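Local coordinates for erythrocyte membrane protein 1 (Plasmodium falciparum, PDB 2XU0) that probably binds host cell surface receptors as an adhesin, this piece holding its N-terminal segment and first Duffy-binding-like domain, at residues Asn395-Tyr398 against Ser399-Gln403; Glu419-Lys423 against Lys424-Thr428. The protein carries 10 engineered substitutions. All blocks are in the same frame, centred on the assembly; numbering follows the deposited sequence. Where two conformers were deposited one is given.

Both contacts are local and lie in the C-terminal part of the Duffy-binding-like domain, on the same side of the chain's centre and about 13 Å apart between centres. Contact 1 comes first, about two and a half turns of the long helix 371-407. The chain then continues through the short helix 415-423, whose end and following loop make contact 2 before helix 429-437 begins. The two touch directly: Tyr398 OH lies 2.5 Å from Tyr426 O, a probable hydrogen bond, and Ile402 CG2 packs on Ser427 O. Contact 1 thus faces a bound proline on one flank and, on the other, the turn that joins the two shorter helices.

Contact 1: residues Asn395-Tyr398 against Ser399-Gln403; sequences NLKY and SMEIQ. With PRO (proline), chain B.
Tyr398 and Ile402, four residues apart in the long alpha helix 371-407 of the C-terminal subdomain of the Duffy-binding-like domain, make the apolar part of this i to i+4 contact. The tyrosine ring meets the isoleucine branch that runs through CG1: CE2 stands 3.5 Å from Ile402 CG1, and Ile402 CD1 reaches on toward CZ and OH. The tyrosine gets there because CG is anti to its backbone N (chi1 -176°), which sends the ring outward from the helix, leaning slightly toward its C-terminal end, where the CG1 branch of Ile402 meets it. Two residues earlier, on the flank that carries the ligand, Leu396 and Met400 follow the same spacing and together line the pocket of the bound proline. Leu396 CD2 is 3.9 Å from the proline CG, while Met400 touches with two atoms, its CG 3.7 Å from the proline CD and its SD 3.6 Å from the proline O. The backbone amides of Asn126 and Gly127 hydrogen-bond the same ligand.

Beneath these side chains the helix is held by its own bonds. Met400 N donates to Leu396 O at 3.0 Å, and Ile402 N to Tyr398 O. Farther out, the tyrosine ring stacks with Phe432, and its hydroxyl has its partner in Tyr426. Phe312 of helix 311-338 packs against Lys397, Tyr398 and Glu401.

Lys397 also comes near the magnesium-binding loop, its side chain about 5 Å from that of Asn121. Glu401 uses OE1 for a salt bridge to Lys404. Its other oxygen is too far from Lys397 for a direct salt bridge, and one water joins them instead, accepting from Lys397 NZ at 2.9 Å and donating to Glu401 OE2 at 2.6 Å.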
loop_
_atom_site.group_PDB
_atom_site.type_symbol
_atom_site.label_atom_id
_atom_site.label_comp_id
_atom_site.label_asym_id
_atom_site.label_seq_id
_atom_site.Cartn_x
_atom_site.Cartn_y
_atom_site.Cartn_z
ATOM N N ASN A 395 -8.222 11.601 4.621
ATOM C CA ASN A 395 -9.623 11.680 4.983
ATOM C C ASN A 395 -10.264 12.754 4.113
ATOM O O ASN A 395 -11.328 12.533 3.534
ATOM C CB ASN A 395 -9.714 12.056 6.468
ATOM C CG ASN A 395 -11.076 12.050 7.073
ATOM O OD1 ASN A 395 -12.049 12.586 6.533
ATOM N ND2 ASN A 395 -11.147 11.499 8.256
ATOM N N LEU A 396 -9.602 13.905 3.999
ATOM C CA LEU A 396 -10.056 15.012 3.161
ATOM C C LEU A 396 -9.990 14.637 1.671
ATOM O O LEU A 396 -10.930 14.925 0.927
ATOM C CB LEU A 396 -9.215 16.287 3.426
ATOM C CG LEU A 396 -9.447 16.981 4.752
ATOM C CD1 LEU A 396 -8.314 17.925 5.071
ATOM C CD2 LEU A 396 -10.738 17.763 4.736
ATOM N N LYS A 397 -8.893 14.014 1.243
ATOM C CA LYS A 397 -8.722 13.614 -0.149
ATOM C C LYS A 397 -9.823 12.653 -0.575
ATOM O O LYS A 397 -10.255 12.725 -1.718
ATOM C CB LYS A 397 -7.327 12.985 -0.396
ATOM C CG LYS A 397 -6.985 12.783 -1.910
ATOM C CD LYS A 397 -6.925 14.114 -2.619
ATOM C CE LYS A 397 -6.358 14.087 -4.006
ATOM N NZ LYS A 397 -6.323 15.467 -4.558
ATOM N N TYR A 398 -10.237 11.733 0.323
ATOM C CA TYR A 398 -11.301 10.767 0.082
ATOM C C TYR A 398 -12.601 11.508 -0.229
ATOM O O TYR A 398 -13.237 11.245 -1.254
ATOM C CB TYR A 398 -11.486 9.787 1.266
ATOM C CG TYR A 398 -12.528 8.731 0.969
ATOM C CD1 TYR A 398 -12.209 7.608 0.214
ATOM C CD2 TYR A 398 -13.874 8.941 1.281
ATOM C CE1 TYR A 398 -13.184 6.674 -0.147
ATOM C CE2 TYR A 398 -14.850 7.993 0.959
ATOM C CZ TYR A 398 -14.503 6.869 0.228
ATOM O OH TYR A 398 -15.451 5.936 -0.133
ATOM N N SER A 399 -12.982 12.445 0.651
ATOM C CA SER A 399 -14.174 13.267 0.463
ATOM C C SER A 399 -14.124 13.992 -0.914
ATOM O O SER A 399 -15.089 13.948 -1.666
ATOM C CB SER A 399 -14.278 14.265 1.612
ATOM O OG SER A 399 -15.394 15.119 1.433
ATOM N N MET A 400 -12.977 14.589 -1.248
ATOM C CA MET A 400 -12.725 15.289 -2.499
ATOM C C MET A 400 -12.879 14.374 -3.724
ATOM O O MET A 400 -13.481 14.805 -4.692
ATOM C CB MET A 400 -11.337 15.928 -2.487
ATOM C CG MET A 400 -11.245 17.124 -1.544
ATOM S SD MET A 400 -9.538 17.554 -1.167
ATOM C CE MET A 400 -9.058 18.357 -2.705
ATOM N N GLU A 401 -12.353 13.108 -3.669
ATOM C CA GLU A 401 -12.488 12.132 -4.763
ATOM C C GLU A 401 -13.953 11.750 -4.963
ATOM O O GLU A 401 -14.409 11.704 -6.098
ATOM C CB GLU A 401 -11.577 10.888 -4.556
ATOM C CG GLU A 401 -10.090 11.211 -4.611
ATOM C CD GLU A 401 -9.632 11.828 -5.924
ATOM O OE1 GLU A 401 -9.334 11.066 -6.867
ATOM O OE2 GLU A 401 -9.586 13.074 -6.020
ATOM N N ILE A 402 -14.687 11.517 -3.862
ATOM C CA ILE A 402 -16.117 11.215 -3.863
ATOM C C ILE A 402 -16.915 12.414 -4.470
ATOM O O ILE A 402 -17.790 12.194 -5.314
ATOM C CB ILE A 402 -16.589 10.835 -2.423
ATOM C CG1 ILE A 402 -16.157 9.409 -2.013
ATOM C CG2 ILE A 402 -18.110 11.043 -2.225
ATOM C CD1 ILE A 402 -16.764 8.198 -2.828
ATOM N N GLN A 403 -16.591 13.664 -4.046
ATOM C CA GLN A 403 -17.233 14.916 -4.520
ATOM C C GLN A 403 -16.961 15.170 -5.995
ATOM O O GLN A 403 -17.850 15.648 -6.714
ATOM C CB GLN A 403 -16.799 16.151 -3.693
ATOM C CG GLN A 403 -17.346 16.203 -2.258
ATOM C CD GLN A 403 -18.835 15.969 -2.165
ATOM O OE1 GLN A 403 -19.290 15.020 -1.521
ATOM N NE2 GLN A 403 -19.626 16.797 -2.838
HETATM N N PRO B . -10.645 21.229 0.022
HETATM C CA PRO B . -10.109 21.661 1.326
HETATM C C PRO B . -8.665 21.197 1.524
HETATM O O PRO B . -8.290 20.140 0.941
HETATM C CB PRO B . -11.064 21.001 2.346
HETATM C CG PRO B . -11.736 19.867 1.601
HETATM C CD PRO B . -11.800 20.313 0.164
HETATM O OXT PRO B . -7.927 21.856 2.298
HETATM O O HOH W 1 -9.042 15.559 -5.533
#

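Contact 2: residues Glu419-Lys423 against Lys424-Thr428; sequences ENLDK and KSYST
Ser427 OG donates a 2.6 Å hydrogen bond to Asp422 OD1, linking the last turn of helix 415-423 to the loop that follows it. The aspartate swings its CG anti to the backbone N (chi1 175°), which carries the carboxylate over to the serine, and OD1 receives the hydroxyl on its anti lone pair, the one turned away from OD2. The same two residues are joined again through a water, which donates to Asp422 O at 2.7 Å and accepts from Ser427 N at 3.3 Å. Lys406 is a long, weak ion-pair partner of the same OD1.

The helix ends here. Lys424 N still bonds Asn420 O at 3.3 Å, but Lys424 itself has left helical angles (psi -174°), and a type I beta turn from Ser425 to Thr428 leads into helix 429-437, with Thr428 at its N-cap position. The Lys424 side chain nevertheless turns back along the helix, lying beside Asn420 and pointing the same way. Its CG comes within 3.4 Å of Asn420 O, and a bend at the last torsion (chi4 67°) brings NZ to 3.6 Å from Asn420 OD1. That amide spends its ND2 on Glu416 O, a turn back in the same helix.

On another flank Leu421 CD2 touches Tyr426 CB at 3.8 Å, the two side chains crossing at about a right angle, with Leu421 CD2 also 4.0 Å from the ring atom Tyr426 CD2.

All this sits between three helices. Leu421 and Asn420 rest on Ile29, and Tyr426 on Val25, of helix 22-39 in the N-terminal segment; Asp422 meets Trp405 and Ser427 meets Lys406 of helix 371-407; and Tyr426 packs on Lys431 and Leu435 of helix 429-437.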
loop_
_atom_site.group_PDB
_atom_site.type_symbol
_atom_site.label_atom_id
_atom_site.label_comp_id
_atom_site.label_asym_id
_atom_site.label_seq_id
_atom_site.Cartn_x
_atom_site.Cartn_y
_atom_site.Cartn_z
ATOM N N GLU A 419 -18.491 5.183 -8.905
ATOM C CA GLU A 419 -19.931 4.908 -9.117
ATOM C C GLU A 419 -20.295 3.666 -8.261
ATOM O O GLU A 419 -21.265 3.703 -7.514
ATOM C CB GLU A 419 -20.225 4.625 -10.616
ATOM C CG GLU A 419 -21.196 5.595 -11.272
ATOM C CD GLU A 419 -20.694 6.280 -12.532
ATOM O OE1 GLU A 419 -20.391 5.574 -13.522
ATOM O OE2 GLU A 419 -20.654 7.531 -12.548
ATOM N N ASN A 420 -19.465 2.603 -8.324
ATOM C CA ASN A 420 -19.653 1.374 -7.552
ATOM C C ASN A 420 -19.535 1.545 -6.045
ATOM O O ASN A 420 -20.258 0.870 -5.329
ATOM C CB ASN A 420 -18.732 0.270 -8.035
ATOM C CG ASN A 420 -19.322 -0.497 -9.178
ATOM O OD1 ASN A 420 -20.076 -1.457 -8.980
ATOM N ND2 ASN A 420 -19.032 -0.057 -10.400
ATOM N N LEU A 421 -18.613 2.404 -5.555
ATOM C CA LEU A 421 -18.445 2.685 -4.118
ATOM C C LEU A 421 -19.711 3.324 -3.573
ATOM O O LEU A 421 -20.131 3.016 -2.457
ATOM C CB LEU A 421 -17.275 3.662 -3.861
ATOM C CG LEU A 421 -15.879 3.102 -3.796
ATOM C CD1 LEU A 421 -14.886 4.225 -3.718
ATOM C CD2 LEU A 421 -15.708 2.156 -2.597
ATOM N N ASP A 422 -20.275 4.246 -4.355
ATOM C CA ASP A 422 -21.511 4.968 -4.062
ATOM C C ASP A 422 -22.703 4.026 -3.981
ATOM O O ASP A 422 -23.476 4.148 -3.037
ATOM C CB ASP A 422 -21.765 6.055 -5.110
ATOM C CG ASP A 422 -23.092 6.763 -4.933
ATOM O OD1 ASP A 422 -23.181 7.647 -4.056
ATOM O OD2 ASP A 422 -24.032 6.459 -5.701
ATOM N N LYS A 423 -22.845 3.087 -4.954
ATOM C CA LYS A 423 -23.910 2.079 -5.007
ATOM C C LYS A 423 -23.938 1.274 -3.716
ATOM O O LYS A 423 -25.017 0.975 -3.203
ATOM C CB LYS A 423 -23.752 1.153 -6.229
ATOM C CG LYS A 423 -24.461 1.683 -7.471
ATOM C CD LYS A 423 -24.166 0.837 -8.704
ATOM C CE LYS A 423 -24.455 1.586 -9.981
ATOM N NZ LYS A 423 -23.779 0.954 -11.142
ATOM N N LYS A 424 -22.744 0.978 -3.162
ATOM C CA LYS A 424 -22.569 0.316 -1.874
ATOM C C LYS A 424 -22.610 1.431 -0.790
ATOM O O LYS A 424 -22.944 2.568 -1.120
ATOM C CB LYS A 424 -21.288 -0.525 -1.888
ATOM C CG LYS A 424 -21.285 -1.508 -3.055
ATOM C CD LYS A 424 -20.005 -2.323 -3.187
ATOM C CE LYS A 424 -20.130 -3.402 -4.245
ATOM N NZ LYS A 424 -20.251 -2.843 -5.624
ATOM N N SER A 425 -22.358 1.149 0.480
ATOM C CA SER A 425 -22.491 2.247 1.466
ATOM C C SER A 425 -21.419 3.394 1.460
ATOM O O SER A 425 -21.656 4.472 2.027
ATOM C CB SER A 425 -22.669 1.679 2.875
ATOM O OG SER A 425 -21.659 0.748 3.236
ATOM N N TYR A 426 -20.315 3.190 0.728
ATOM C CA TYR A 426 -19.074 3.962 0.745
ATOM C C TYR A 426 -18.973 5.418 0.262
ATOM O O TYR A 426 -17.889 5.985 0.351
ATOM C CB TYR A 426 -17.895 3.074 0.349
ATOM C CG TYR A 426 -18.109 1.657 0.843
ATOM C CD1 TYR A 426 -18.187 1.377 2.207
ATOM C CD2 TYR A 426 -18.362 0.619 -0.047
ATOM C CE1 TYR A 426 -18.503 0.100 2.667
ATOM C CE2 TYR A 426 -18.629 -0.675 0.406
ATOM C CZ TYR A 426 -18.715 -0.924 1.763
ATOM O OH TYR A 426 -18.984 -2.195 2.225
ATOM N N SER A 427 -20.092 6.085 -0.062
ATOM C CA SER A 427 -20.036 7.524 -0.384
ATOM C C SER A 427 -19.761 8.324 0.907
ATOM O O SER A 427 -19.197 9.415 0.864
ATOM C CB SER A 427 -21.336 7.994 -1.023
ATOM O OG SER A 427 -21.224 7.960 -2.435
ATOM N N THR A 428 -20.158 7.749 2.051
ATOM C CA THR A 428 -19.944 8.263 3.403
ATOM C C THR A 428 -18.507 7.895 3.777
ATOM O O THR A 428 -18.121 6.733 3.608
ATOM C CB THR A 428 -20.950 7.586 4.367
ATOM O OG1 THR A 428 -22.252 7.525 3.774
ATOM C CG2 THR A 428 -21.027 8.272 5.717
HETATM O O HOH W 2 -23.220 5.275 -0.580
#